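Local coordinates for protein cellobiose 2-epimerase (PDB 5ZIG) that probably catalyses the reversible epimerisation of cellobiose to beta-D-glucosyl-(1->4)-D-mannose, as a member of the N-acylglucosamine 2-epimerase family, at residues A[8-12]-A[400-404]; A[25-30]-A[354-360]; A[202-206]-A[263-267]. One frame throughout, in Å; residues are numbered along the deposited sequence.

Interaction 1. Residues A[8-12]-A[400-404]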
loop_
_atom_site.group_PDB
_atom_site.type_symbol
_atom_site.label_atom_id
_atom_site.label_comp_id
_atom_site.label_asym_id
_atom_site.label_seq_id
_atom_site.Cartn_x
_atom_site.Cartn_y
_atom_site.Cartn_z
ATOM N N ARG A 8 -3.974 5.008 27.850
ATOM C CA ARG A 8 -3.003 3.924 27.987
ATOM C C ARG A 8 -3.660 2.549 27.991
ATOM O O ARG A 8 -3.221 1.679 27.218
ATOM C CB ARG A 8 -2.117 4.158 29.216
ATOM C CG ARG A 8 -0.824 4.841 28.837
ATOM C CD ARG A 8 0.164 4.978 29.969
ATOM N NE ARG A 8 1.357 5.638 29.464
ATOM C CZ ARG A 8 2.444 4.999 29.045
ATOM N NH1 ARG A 8 2.496 3.670 29.074
ATOM N NH2 ARG A 8 3.486 5.692 28.604
ATOM N N PRO A 9 -4.702 2.277 28.786
ATOM C CA PRO A 9 -5.343 0.956 28.659
ATOM C C PRO A 9 -5.991 0.723 27.292
ATOM O O PRO A 9 -5.993 -0.417 26.814
ATOM C CB PRO A 9 -6.367 0.938 29.813
ATOM C CG PRO A 9 -6.500 2.350 30.263
ATOM C CD PRO A 9 -5.245 3.057 29.913
ATOM N N THR A 10 -6.530 1.762 26.645
ATOM C CA THR A 10 -7.079 1.607 25.298
ATOM C C THR A 10 -6.001 1.175 24.302
ATOM O O THR A 10 -6.229 0.286 23.469
ATOM C CB THR A 10 -7.715 2.921 24.840
ATOM O OG1 THR A 10 -8.332 3.571 25.959
ATOM C CG2 THR A 10 -8.756 2.683 23.750
ATOM N N LEU A 11 -4.816 1.796 24.373
ATOM C CA LEU A 11 -3.752 1.452 23.438
ATOM C C LEU A 11 -3.256 0.030 23.673
ATOM O O LEU A 11 -3.016 -0.712 22.713
ATOM C CB LEU A 11 -2.601 2.456 23.554
ATOM C CG LEU A 11 -2.917 3.885 23.101
ATOM C CD1 LEU A 11 -1.732 4.820 23.372
ATOM C CD2 LEU A 11 -3.298 3.924 21.616
ATOM N N ARG A 12 -3.099 -0.367 24.941
ATOM C CA ARG A 12 -2.693 -1.739 25.246
ATOM C C ARG A 12 -3.707 -2.732 24.706
ATOM O O ARG A 12 -3.346 -3.813 24.228
ATOM C CB ARG A 12 -2.562 -1.944 26.758
ATOM C CG ARG A 12 -1.566 -1.036 27.471
ATOM C CD ARG A 12 -1.147 -1.676 28.790
ATOM N NE ARG A 12 -2.275 -1.675 29.723
ATOM C CZ ARG A 12 -2.521 -0.681 30.561
ATOM N NH1 ARG A 12 -1.720 0.384 30.573
ATOM N NH2 ARG A 12 -3.557 -0.746 31.389
ATOM N N ILE A 400 4.841 4.289 21.632
ATOM C CA ILE A 400 4.066 5.242 22.411
ATOM C C ILE A 400 4.033 4.820 23.879
ATOM O O ILE A 400 4.320 5.616 24.774
ATOM C CB ILE A 400 2.647 5.384 21.834
ATOM C CG1 ILE A 400 2.695 6.014 20.436
ATOM C CG2 ILE A 400 1.762 6.196 22.788
ATOM C CD1 ILE A 400 1.317 6.277 19.848
ATOM N N LEU A 401 3.722 3.550 24.136
ATOM C CA LEU A 401 3.551 3.078 25.501
ATOM C C LEU A 401 4.888 3.006 26.222
ATOM O O LEU A 401 4.947 3.192 27.443
ATOM C CB LEU A 401 2.857 1.716 25.507
ATOM C CG LEU A 401 1.395 1.625 25.051
ATOM C CD1 LEU A 401 1.033 0.220 24.545
ATOM C CD2 LEU A 401 0.472 2.021 26.207
ATOM N N GLU A 402 5.973 2.758 25.489
ATOM C CA GLU A 402 7.273 2.681 26.147
ATOM C C GLU A 402 7.846 4.060 26.432
ATOM O O GLU A 402 8.593 4.220 27.399
ATOM C CB GLU A 402 8.269 1.879 25.298
ATOM C CG GLU A 402 8.279 0.373 25.580
ATOM C CD GLU A 402 9.327 -0.377 24.763
ATOM O OE1 GLU A 402 9.584 0.017 23.605
ATOM O OE2 GLU A 402 9.892 -1.367 25.273
ATOM N N GLU A 403 7.531 5.054 25.601
ATOM C CA GLU A 403 8.097 6.380 25.750
ATOM C C GLU A 403 6.971 7.314 26.157
ATOM O O GLU A 403 6.720 7.487 27.365
ATOM C CB GLU A 403 8.813 6.810 24.461
ATOM C CG GLU A 403 9.656 8.074 24.601
ATOM C CD GLU A 403 10.927 7.871 25.416
ATOM O OE1 GLU A 403 11.011 8.408 26.549
ATOM O OE2 GLU A 403 11.845 7.182 24.910
ATOM N N GLU A 404 6.259 7.930 25.215
ATOM C CA GLU A 404 5.166 8.839 25.536
ATOM C C GLU A 404 4.108 8.126 26.356
ATOM O O GLU A 404 3.092 8.711 26.697
ATOM C CB GLU A 404 4.532 9.414 24.268
ATOM C CG GLU A 404 5.436 10.322 23.453
ATOM C CD GLU A 404 5.618 9.845 22.015
ATOM O OE1 GLU A 404 5.829 8.629 21.801
ATOM O OE2 GLU A 404 5.540 10.692 21.095
HETATM O O HOH W 1 4.752 8.884 29.217
#

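Interaction 2. Residues A[25-30]-A[354-360]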
loop_
_atom_site.group_PDB
_atom_site.type_symbol
_atom_site.label_atom_id
_atom_site.label_comp_id
_atom_site.label_asym_id
_atom_site.label_seq_id
_atom_site.Cartn_x
_atom_site.Cartn_y
_atom_site.Cartn_z
ATOM N N HIS A 25 -5.948 -14.383 12.632
ATOM C CA HIS A 25 -7.024 -14.188 11.670
ATOM C C HIS A 25 -6.507 -13.962 10.253
ATOM O O HIS A 25 -6.860 -14.721 9.342
ATOM C CB HIS A 25 -7.903 -13.019 12.132
ATOM C CG HIS A 25 -9.223 -12.952 11.434
ATOM N ND1 HIS A 25 -10.320 -13.694 11.829
ATOM C CD2 HIS A 25 -9.625 -12.232 10.357
ATOM C CE1 HIS A 25 -11.338 -13.429 11.027
ATOM N NE2 HIS A 25 -10.936 -12.556 10.115
ATOM N N ILE A 26 -5.678 -12.948 10.024
ATOM C CA ILE A 26 -5.307 -12.590 8.653
ATOM C C ILE A 26 -4.378 -13.645 8.059
ATOM O O ILE A 26 -4.713 -14.295 7.065
ATOM C CB ILE A 26 -4.669 -11.190 8.597
ATOM C CG1 ILE A 26 -5.756 -10.110 8.690
ATOM C CG2 ILE A 26 -3.912 -10.997 7.266
ATOM C CD1 ILE A 26 -5.314 -8.829 9.446
ATOM N N LEU A 27 -3.197 -13.836 8.666
ATOM C CA LEU A 27 -2.223 -14.775 8.106
ATOM C C LEU A 27 -2.775 -16.196 7.948
ATOM O O LEU A 27 -2.554 -16.803 6.884
ATOM C CB LEU A 27 -0.935 -14.751 8.946
ATOM C CG LEU A 27 -0.144 -13.425 8.959
ATOM C CD1 LEU A 27 1.079 -13.450 9.897
ATOM C CD2 LEU A 27 0.334 -13.075 7.524
ATOM N N PRO A 28 -3.493 -16.780 8.913
ATOM C CA PRO A 28 -3.991 -18.152 8.693
ATOM C C PRO A 28 -4.926 -18.270 7.507
ATOM O O PRO A 28 -4.942 -19.311 6.847
ATOM C CB PRO A 28 -4.708 -18.489 10.011
ATOM C CG PRO A 28 -4.072 -17.605 11.020
ATOM C CD PRO A 28 -3.739 -16.331 10.301
ATOM N N PHE A 29 -5.689 -17.229 7.196
ATOM C CA PHE A 29 -6.573 -17.315 6.047
ATOM C C PHE A 29 -5.764 -17.357 4.757
ATOM O O PHE A 29 -6.043 -18.169 3.872
ATOM C CB PHE A 29 -7.548 -16.140 6.059
ATOM C CG PHE A 29 -8.353 -15.985 4.800
ATOM C CD1 PHE A 29 -9.656 -16.482 4.730
ATOM C CD2 PHE A 29 -7.850 -15.284 3.720
ATOM C CE1 PHE A 29 -10.427 -16.300 3.591
ATOM C CE2 PHE A 29 -8.606 -15.120 2.565
ATOM C CZ PHE A 29 -9.904 -15.631 2.516
ATOM N N TRP A 30 -4.733 -16.516 4.644
ATOM C CA TRP A 30 -3.969 -16.491 3.400
ATOM C C TRP A 30 -3.083 -17.720 3.272
ATOM O O TRP A 30 -2.916 -18.242 2.165
ATOM C CB TRP A 30 -3.162 -15.199 3.306
ATOM C CG TRP A 30 -4.062 -14.047 3.086
ATOM C CD1 TRP A 30 -4.358 -13.048 3.975
ATOM C CD2 TRP A 30 -4.834 -13.778 1.905
ATOM N NE1 TRP A 30 -5.255 -12.169 3.412
ATOM C CE2 TRP A 30 -5.552 -12.590 2.137
ATOM C CE3 TRP A 30 -4.970 -14.419 0.662
ATOM C CZ2 TRP A 30 -6.414 -12.035 1.177
ATOM C CZ3 TRP A 30 -5.812 -13.857 -0.292
ATOM C CH2 TRP A 30 -6.519 -12.681 -0.028
ATOM N N ASP A 354 -14.448 -10.309 9.216
ATOM C CA ASP A 354 -15.407 -11.308 8.911
ATOM C C ASP A 354 -15.039 -12.511 9.690
ATOM O O ASP A 354 -14.256 -13.282 9.261
ATOM C CB ASP A 354 -15.423 -11.642 7.428
ATOM C CG ASP A 354 -16.448 -12.710 7.060
ATOM O OD1 ASP A 354 -16.483 -13.093 5.918
ATOM O OD2 ASP A 354 -17.204 -13.168 7.887
ATOM N N ARG A 355 -15.646 -12.655 10.858
ATOM C CA ARG A 355 -15.401 -13.808 11.688
ATOM C C ARG A 355 -16.074 -15.098 11.162
ATOM O O ARG A 355 -15.668 -16.182 11.479
ATOM C CB ARG A 355 -15.759 -13.518 13.126
ATOM C CG ARG A 355 -14.843 -12.535 13.805
ATOM C CD ARG A 355 -15.658 -11.747 14.755
ATOM N NE ARG A 355 -15.287 -10.369 14.903
ATOM C CZ ARG A 355 -14.139 -9.935 15.381
ATOM N NH1 ARG A 355 -13.175 -10.771 15.692
ATOM N NH2 ARG A 355 -13.960 -8.651 15.503
ATOM N N GLU A 356 -17.082 -14.947 10.333
ATOM C CA GLU A 356 -17.721 -16.085 9.731
ATOM C C GLU A 356 -16.933 -16.676 8.566
ATOM O O GLU A 356 -16.450 -17.754 8.641
ATOM C CB GLU A 356 -19.109 -15.706 9.245
ATOM C CG GLU A 356 -20.124 -15.570 10.335
ATOM C CD GLU A 356 -20.545 -16.900 10.887
ATOM O OE1 GLU A 356 -21.041 -17.752 10.116
ATOM O OE2 GLU A 356 -20.401 -17.081 12.115
ATOM N N GLY A 357 -16.806 -15.914 7.505
ATOM C CA GLY A 357 -16.147 -16.344 6.311
ATOM C C GLY A 357 -14.662 -16.099 6.173
ATOM O O GLY A 357 -14.096 -16.414 5.158
ATOM N N GLY A 358 -14.051 -15.495 7.175
ATOM C CA GLY A 358 -12.625 -15.247 7.174
ATOM C C GLY A 358 -12.165 -13.909 6.661
ATOM O O GLY A 358 -12.874 -13.244 6.003
ATOM N N GLU A 359 -10.972 -13.511 7.066
ATOM C CA GLU A 359 -10.350 -12.250 6.695
ATOM C C GLU A 359 -11.211 -11.019 6.955
ATOM O O GLU A 359 -11.944 -10.953 7.865
ATOM C CB GLU A 359 -9.907 -12.306 5.226
ATOM C CG GLU A 359 -8.479 -11.985 4.929
ATOM C CD GLU A 359 -8.263 -10.538 4.585
ATOM O OE1 GLU A 359 -9.194 -9.794 4.373
ATOM O OE2 GLU A 359 -7.137 -10.142 4.541
ATOM N N TRP A 360 -11.083 -10.040 6.106
ATOM C CA TRP A 360 -11.817 -8.823 6.158
ATOM C C TRP A 360 -12.677 -8.601 4.921
ATOM O O TRP A 360 -12.303 -8.949 3.852
ATOM C CB TRP A 360 -10.872 -7.620 6.289
ATOM C CG TRP A 360 -9.979 -7.477 7.525
ATOM C CD1 TRP A 360 -9.657 -8.416 8.431
ATOM C CD2 TRP A 360 -9.283 -6.316 7.934
ATOM N NE1 TRP A 360 -8.843 -7.950 9.346
ATOM C CE2 TRP A 360 -8.598 -6.642 9.090
ATOM C CE3 TRP A 360 -9.179 -5.040 7.442
ATOM C CZ2 TRP A 360 -7.821 -5.730 9.757
ATOM C CZ3 TRP A 360 -8.418 -4.154 8.114
ATOM C CH2 TRP A 360 -7.751 -4.502 9.250
HETATM O O HOH W 2 -9.610 -15.416 8.642
#

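Interaction 3. Residues A[202-206]-A[263-267]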
loop_
_atom_site.group_PDB
_atom_site.type_symbol
_atom_site.label_atom_id
_atom_site.label_comp_id
_atom_site.label_asym_id
_atom_site.label_seq_id
_atom_site.Cartn_x
_atom_site.Cartn_y
_atom_site.Cartn_z
ATOM N N SER A 202 11.575 3.993 -0.557
ATOM C CA SER A 202 11.864 4.104 0.877
ATOM C C SER A 202 12.382 2.783 1.434
ATOM O O SER A 202 13.395 2.748 2.142
ATOM C CB SER A 202 10.622 4.559 1.654
ATOM O OG SER A 202 10.283 5.910 1.360
ATOM N N THR A 203 11.726 1.678 1.077
ATOM C CA THR A 203 12.104 0.362 1.587
ATOM C C THR A 203 13.382 -0.160 0.919
ATOM O O THR A 203 14.222 -0.780 1.585
ATOM C CB THR A 203 10.914 -0.610 1.413
ATOM O OG1 THR A 203 9.895 -0.291 2.371
ATOM C CG2 THR A 203 11.321 -2.077 1.610
ATOM N N LEU A 204 13.557 0.079 -0.387
ATOM C CA LEU A 204 14.818 -0.301 -1.030
ATOM C C LEU A 204 15.979 0.493 -0.439
ATOM O O LEU A 204 17.064 -0.055 -0.212
ATOM C CB LEU A 204 14.727 -0.107 -2.555
ATOM C CG LEU A 204 15.958 -0.522 -3.382
ATOM C CD1 LEU A 204 16.269 -2.018 -3.220
ATOM C CD2 LEU A 204 15.847 -0.133 -4.859
ATOM N N PHE A 205 15.750 1.770 -0.131
ATOM C CA PHE A 205 16.784 2.580 0.515
ATOM C C PHE A 205 17.045 2.130 1.953
ATOM O O PHE A 205 18.198 2.099 2.398
ATOM C CB PHE A 205 16.393 4.058 0.491
ATOM C CG PHE A 205 17.400 4.965 1.148
ATOM C CD1 PHE A 205 18.591 5.273 0.515
ATOM C CD2 PHE A 205 17.150 5.507 2.405
ATOM C CE1 PHE A 205 19.512 6.105 1.114
ATOM C CE2 PHE A 205 18.062 6.338 3.012
ATOM C CZ PHE A 205 19.246 6.640 2.368
ATOM N N ARG A 206 15.986 1.808 2.703
ATOM C CA ARG A 206 16.188 1.266 4.043
ATOM C C ARG A 206 17.023 -0.003 3.993
ATOM O O ARG A 206 17.894 -0.222 4.842
ATOM C CB ARG A 206 14.847 0.982 4.720
ATOM C CG ARG A 206 15.029 0.322 6.092
ATOM C CD ARG A 206 13.682 0.057 6.811
ATOM N NE ARG A 206 13.197 1.267 7.455
ATOM C CZ ARG A 206 12.234 2.040 6.975
ATOM N NH1 ARG A 206 11.628 1.719 5.837
ATOM N NH2 ARG A 206 11.871 3.129 7.645
ATOM N N GLU A 263 7.622 8.622 6.140
ATOM C CA GLU A 263 8.707 7.634 6.149
ATOM C C GLU A 263 9.882 8.073 5.277
ATOM O O GLU A 263 11.044 7.975 5.684
ATOM C CB GLU A 263 8.213 6.278 5.658
ATOM C CG GLU A 263 9.195 5.177 5.888
ATOM C CD GLU A 263 8.926 3.970 5.025
ATOM O OE1 GLU A 263 8.169 4.076 4.039
ATOM O OE2 GLU A 263 9.455 2.897 5.358
ATOM N N SER A 264 9.590 8.554 4.067
ATOM C CA SER A 264 10.663 8.900 3.140
ATOM C C SER A 264 11.463 10.108 3.625
ATOM O O SER A 264 12.702 10.113 3.555
ATOM C CB SER A 264 10.087 9.148 1.747
ATOM O OG SER A 264 9.111 10.170 1.781
ATOM N N VAL A 265 10.775 11.146 4.121
ATOM C CA VAL A 265 11.465 12.356 4.583
ATOM C C VAL A 265 12.191 12.099 5.903
ATOM O O VAL A 265 13.218 12.735 6.197
ATOM C CB VAL A 265 10.486 13.545 4.664
ATOM C CG1 VAL A 265 11.151 14.813 5.286
ATOM C CG2 VAL A 265 9.971 13.896 3.302
ATOM N N GLU A 266 11.714 11.141 6.699
ATOM C CA GLU A 266 12.487 10.692 7.852
ATOM C C GLU A 266 13.743 9.933 7.418
ATOM O O GLU A 266 14.833 10.157 7.963
ATOM C CB GLU A 266 11.611 9.835 8.769
ATOM C CG GLU A 266 12.278 9.490 10.095
ATOM C CD GLU A 266 11.275 9.219 11.216
ATOM O OE1 GLU A 266 11.713 8.805 12.310
ATOM O OE2 GLU A 266 10.057 9.428 11.015
ATOM N N LEU A 267 13.623 9.041 6.430
ATOM C CA LEU A 267 14.818 8.365 5.943
ATOM C C LEU A 267 15.823 9.356 5.369
ATOM O O LEU A 267 17.033 9.115 5.421
ATOM C CB LEU A 267 14.441 7.322 4.891
ATOM C CG LEU A 267 13.829 6.025 5.408
ATOM C CD1 LEU A 267 13.282 5.233 4.227
ATOM C CD2 LEU A 267 14.861 5.217 6.204
HETATM O O HOH W 3 7.556 5.426 1.725
HETATM O O HOH W 4 8.435 1.671 2.495
#

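Interaction 1. Residues A[8-12]-A[400-404]
Arg8 reaches from the start of helix 7-31 to the end of helix 384-402 and grips one backbone oxygen, Leu401 O, with both terminal nitrogens. NH1 lies 3.0 Å from Leu401 O, in the carbonyl plane on a lone pair, while NH2 meets the same oxygen at 3.1 Å from above that plane. The chain runs extended from CG to NE (chi2 -174°, chi3 180°), giving the guanidinium the span it needs. A carbonyl in the last turn of a helix has lost its usual amide partner, so a long cationic donor suits the place. Water 1 donates to Glu403 O at 3.0 Å and accepts weakly from Arg8 NH2. An alanine here would remove both guanidinium donors from Leu401 O and is likely to let the chain end move more freely.

Apolar contacts complete the joint. Leu11 CD1 meets Ile400 CG2 at 3.8 Å, the two side chains crossing at about a right angle, and Leu401 CD2 packs against both Leu11 CB and Arg12 CG, 3.9 Å from the latter. Ile400 also touches Leu338 and Tyr329 of the neighbouring helices. Such closure of first helix on last is in keeping with the (alpha/alpha)6 barrel of this family.

Interaction 2. Residues A[25-30]-A[354-360]
His25 and Trp30 each give a ring N-H to Glu359, one to its backbone and one to its carboxylate. His25 NE2 donates to Glu359 O at 2.9 Å, nearly in the imidazole plane; its CG stands anti to the backbone N (chi1 -165°), carrying the ring to the loop. Trp30 NE1 meets Glu359 OE2 at 3.0 Å on the anti side, tilted out of the carboxylate plane. Between these bonds Glu359 CB sits over the centre of the Phe29 ring, 3.9 Å from its centroid, a CH-pi contact. Ile26 CD1 packs at 3.6 Å against Trp360 NE1, whose N-H is given to Gln21 OE1.

Water 2 bridges His25 O and Glu359 N. A side chain at Gly358 would run into the Phe29 ring, and at its backbone angles also into the preceding carbonyl. Within the loop, Asp354 OD2 accepts from Gly357 N at 2.8 Å, an Asx motif, and Lys376 pairs with Asp354 OD1.

Farther out, Lys381 forms a salt bridge to Glu359 OE1, which also accepts from Trp360 N, and Asn386 donates to OE2. With both oxygens so engaged, the carboxylate is probably kept ionised, its rotation probably held by helix 7-31, the loop, Lys381 and Asn386.

Interaction 3. Residues A[202-206]-A[263-267]
Helices 191-208 and 251-269 run in roughly the same direction here, their local axes 10.2 Å apart at an angle of 31°, with Ser202 and Ser264 bringing the backbones closest, 5.4 Å between CA atoms. Small residues suit this spot: Ser202 OG lies 3.3 Å from Ser264 CB, a packing contact, while Ser264 OG bonds back to Leu261 O in its own helix. One turn on, Leu267 CD1 reaches to Ser202 CB, 3.8 Å away, and its CB passes Phe205 CD2 at 4.1 Å; Phe205 CG, anti to the backbone N (chi1 180°), sends the ring past Leu267 in the opposite direction.

Toward the more exposed side, Arg206 bends at chi3 (-81°) and forms a salt bridge with Glu263, NH1 to OE2. The guanidinium and carboxylate lie nearly coplanar, though OE2 is met on its anti side and somewhat out of plane, and Leu267 CD2 rests over one guanidinium face, toward the rim. The other oxygen, Glu263 OE1, accepts from two waters, of which water 3, at 2.7 Å, leads to Ser202 OG.

Met217 of helix 211-228 touches both serines and Phe205, whereas Tyr127 and Ala130 of helix 119-136 lie against Thr203, consistent with neighbouring helices of the (alpha/alpha)6 barrel of this family.

Overall arrangement
Helix 7-31 opens the chain and takes part in two of the contacts. Its first turns meet the C-terminal residues in interaction 1, closing a loop of almost the whole chain; its last turns meet the loop between helix 336-352 and strand 363-364 in interaction 2, whose loop is nested inside the first. Interaction 3 joins helices 191-208 and 251-269 and closes a much shorter loop within both. No loops cross. The centres of interactions 1 and 2 are about 27 Å apart, while interactions 2 and 3 lie on opposite sides of the chain's centre, about 31 Å between their centres. Together they tie the first helix to the chain's end and to the loop 354-360, and the middle helices to each other.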